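Local coordinates for ribosomal protein uL16 3-hydroxylase (Escherichia coli, PDB 4NUB), which is a growth-regulating oxygenase that uses iron and 2-oxoglutarate to hydroxylate an arginine of ribosomal protein uL16, at residues D163-I168 / G184-G189. The protein carries 2 engineered substitutions. Sequence-based numbering, arbitrary orientation.
Sequences DPFEAI and GFPHEG. With FE (Fe (III) ion), chain B.
Phe165 packs on Pro186 and on the backbone that follows it, a small apolar contact in the JmjC (cupin) domain. It joins the loop ahead of strand 169-173 to the outer side of the segment that carries the iron ligand His187. No hydrogen bond crosses between 163-168 and 184-189, and the two together bury 204 Å².

The Phe165 ring does most of the touching. Its CG sits between the backbone N and the carbonyl carbon (chi1 58°), which swings the ring toward 184-189. One face meets the proline: CB of Pro186 lies 4.1 Å from CD1 of Phe165, offset toward the rim. The carbonyl O of Pro186 lies over the same face, 3.8 Å from Phe165 CZ. The same CZ reaches CA of His187 at 4.0 Å, while N of Glu188 lies at the ring edge. A second, looser contact is made by Ile168, whose CD1 comes to the edge of the Phe185 ring, 4.4 Å from CE2.

His187 points its side chain the other way, into the active site. Its NE2 binds the iron at 2.2 Å, and His125 and Asp127 complete the protein ligands. ND1 of His187 donates to O of Phe185 at 3.1 Å, with the acceptor near the imidazole plane. This bond helps fix the rotation of the ring. Phe165 therefore packs behind the backbone of a metal ligand, not against the metal.

Pro124 touches both Phe165 and Glu188. Arg143 also ties the two sides together, with a cation-pi contact to Phe165 and a salt bridge to Glu188. It belongs to strand 140-144, the middle strand of a three-stranded antiparallel sheet, flanked by 169-173 and 187-191.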
ATOM      1  N   ASP A 163      17.244  23.948  16.718  1.00 69.77           N
ATOM      2  CA  ASP A 163      18.218  24.832  17.362  1.00 74.83           C
ATOM      3  C   ASP A 163      17.686  26.250  17.395  1.00 74.32           C
ATOM      4  O   ASP A 163      16.805  26.590  16.612  1.00 76.07           O
ATOM      5  CB  ASP A 163      19.547  24.808  16.604  1.00 81.92           C
ATOM      6  CG  ASP A 163      20.305  23.514  16.801  1.00 92.25           C
ATOM      7  OD1 ASP A 163      20.403  23.054  17.959  1.00 96.67           O
ATOM      8  OD2 ASP A 163      20.796  22.949  15.800  1.00 94.84           O
ATOM      9  N   PRO A 164      18.207  27.084  18.310  1.00 71.30           N
ATOM     10  CA  PRO A 164      17.850  28.506  18.354  1.00 66.38           C
ATOM     11  C   PRO A 164      18.060  29.230  17.023  1.00 63.64           C
ATOM     12  O   PRO A 164      18.893  28.816  16.213  1.00 68.99           O
ATOM     13  CB  PRO A 164      18.782  29.052  19.425  1.00 57.59           C
ATOM     14  CG  PRO A 164      18.892  27.919  20.372  1.00 60.84           C
ATOM     15  CD  PRO A 164      18.941  26.678  19.518  1.00 66.40           C
ATOM     16  N   PHE A 165      17.298  30.301  16.817  1.00 51.32           N
ATOM     17  CA  PHE A 165      17.215  30.979  15.525  1.00 45.68           C
ATOM     18  C   PHE A 165      17.098  32.492  15.705  1.00 47.79           C
ATOM     19  O   PHE A 165      16.571  32.961  16.716  1.00 50.33           O
ATOM     20  CB  PHE A 165      15.997  30.464  14.738  1.00 44.27           C
ATOM     21  CG  PHE A 165      14.670  30.652  15.457  1.00 48.05           C
ATOM     22  CD1 PHE A 165      14.206  29.698  16.359  1.00 46.81           C
ATOM     23  CD2 PHE A 165      13.885  31.775  15.225  1.00 47.53           C
ATOM     24  CE1 PHE A 165      12.995  29.865  17.024  1.00 44.17           C
ATOM     25  CE2 PHE A 165      12.670  31.947  15.886  1.00 45.44           C
ATOM     26  CZ  PHE A 165      12.227  30.989  16.784  1.00 45.90           C
ATOM     27  N   GLU A 166      17.589  33.260  14.733  1.00 49.18           N
ATOM     28  CA  GLU A 166      17.352  34.702  14.740  1.00 51.27           C
ATOM     29  C   GLU A 166      15.894  34.917  14.326  1.00 45.37           C
ATOM     30  O   GLU A 166      15.393  34.220  13.444  1.00 48.84           O
ATOM     31  CB  GLU A 166      18.329  35.443  13.812  1.00 44.14           C
ATOM     32  N   ALA A 167      15.207  35.850  14.971  1.00 36.25           N
ATOM     33  CA  ALA A 167      13.780  36.049  14.706  1.00 37.18           C
ATOM     34  C   ALA A 167      13.478  37.077  13.604  1.00 40.07           C
ATOM     35  O   ALA A 167      14.070  38.142  13.587  1.00 49.99           O
ATOM     36  CB  ALA A 167      13.062  36.434  15.998  1.00 32.25           C
ATOM     37  N   ILE A 168      12.559  36.763  12.692  1.00 42.01           N
ATOM     38  CA  ILE A 168      12.069  37.764  11.737  1.00 42.39           C
ATOM     39  C   ILE A 168      10.805  38.462  12.239  1.00 39.00           C
ATOM     40  O   ILE A 168      10.442  39.525  11.749  1.00 44.96           O
ATOM     41  CB  ILE A 168      11.774  37.184  10.321  1.00 36.47           C
ATOM     42  CG1 ILE A 168      10.883  35.943  10.395  1.00 33.43           C
ATOM     43  CG2 ILE A 168      13.051  36.883   9.572  1.00 31.37           C
ATOM     44  CD1 ILE A 168      10.469  35.414   9.020  1.00 27.02           C
ATOM     45  N   GLY A 184       7.007  25.141   7.978  1.00 23.53           N
ATOM     46  CA  GLY A 184       8.433  25.280   7.732  1.00 27.27           C
ATOM     47  C   GLY A 184       9.153  26.321   8.578  1.00 43.82           C
ATOM     48  O   GLY A 184      10.365  26.234   8.769  1.00 57.95           O
ATOM     49  N   PHE A 185       8.414  27.304   9.087  1.00 32.34           N
ATOM     50  CA  PHE A 185       9.005  28.387   9.859  1.00 21.53           C
ATOM     51  C   PHE A 185       9.112  28.033  11.322  1.00 21.69           C
ATOM     52  O   PHE A 185       8.112  27.736  11.957  1.00 30.77           O
ATOM     53  CB  PHE A 185       8.168  29.650   9.717  1.00 25.00           C
ATOM     54  CG  PHE A 185       8.202  30.238   8.349  1.00 28.88           C
ATOM     55  CD1 PHE A 185       7.586  29.593   7.289  1.00 28.48           C
ATOM     56  CD2 PHE A 185       8.851  31.434   8.117  1.00 26.64           C
ATOM     57  CE1 PHE A 185       7.613  30.135   6.029  1.00 31.99           C
ATOM     58  CE2 PHE A 185       8.882  31.981   6.854  1.00 30.65           C
ATOM     59  CZ  PHE A 185       8.258  31.337   5.809  1.00 32.19           C
ATOM     60  N   PRO A 186      10.331  28.069  11.863  1.00 24.86           N
ATOM     61  CA  PRO A 186      10.533  27.751  13.273  1.00 26.29           C
ATOM     62  C   PRO A 186       9.918  28.817  14.153  1.00 31.74           C
ATOM     63  O   PRO A 186      10.041  30.002  13.864  1.00 33.62           O
ATOM     64  CB  PRO A 186      12.059  27.764  13.417  1.00 23.38           C
ATOM     65  CG  PRO A 186      12.538  28.627  12.316  1.00 28.18           C
ATOM     66  CD  PRO A 186      11.603  28.357  11.178  1.00 30.36           C
ATOM     67  N   HIS A 187       9.266  28.398  15.225  1.00 34.04           N
ATOM     68  CA  HIS A 187       8.668  29.352  16.136  1.00 26.96           C
ATOM     69  C   HIS A 187       8.871  28.950  17.585  1.00 30.94           C
ATOM     70  O   HIS A 187       9.200  27.813  17.880  1.00 38.21           O
ATOM     71  CB  HIS A 187       7.180  29.560  15.813  1.00 24.22           C
ATOM     72  CG  HIS A 187       6.387  28.292  15.675  1.00 26.69           C
ATOM     73  ND1 HIS A 187       6.268  27.611  14.481  1.00 22.54           N
ATOM     74  CD2 HIS A 187       5.632  27.611  16.571  1.00 31.87           C
ATOM     75  CE1 HIS A 187       5.494  26.552  14.653  1.00 26.13           C
ATOM     76  NE2 HIS A 187       5.093  26.530  15.911  1.00 36.71           N
ATOM     77  N   GLU A 188       8.689  29.900  18.489  1.00 40.52           N
ATOM     78  CA  GLU A 188       8.806  29.637  19.914  1.00 42.51           C
ATOM     79  C   GLU A 188       7.952  30.656  20.635  1.00 32.57           C
ATOM     80  O   GLU A 188       7.930  31.827  20.265  1.00 30.54           O
ATOM     81  CB  GLU A 188      10.258  29.762  20.377  1.00 49.56           C
ATOM     82  CG  GLU A 188      10.465  29.386  21.840  1.00 63.67           C
ATOM     83  CD  GLU A 188      11.825  29.809  22.387  1.00 73.44           C
ATOM     84  OE1 GLU A 188      12.635  30.401  21.629  1.00 74.25           O
ATOM     85  OE2 GLU A 188      12.074  29.551  23.588  1.00 73.24           O
ATOM     86  N   GLY A 189       7.245  30.216  21.663  1.00 22.47           N
ATOM     87  CA  GLY A 189       6.391  31.115  22.401  1.00 18.75           C
ATOM     88  C   GLY A 189       6.270  30.728  23.855  1.00 37.31           C
ATOM     89  O   GLY A 189       6.231  29.542  24.199  1.00 36.22           O
TER
HETATM   90 FE    FE B 401       3.781  24.954  16.662  1.00 38.32          FE
HETATM   91  O   HOH W   1       2.996  25.841  18.941  1.00 27.82           O
HETATM   92  O   HOH W   2       1.349  25.395  16.476  1.00 33.22           O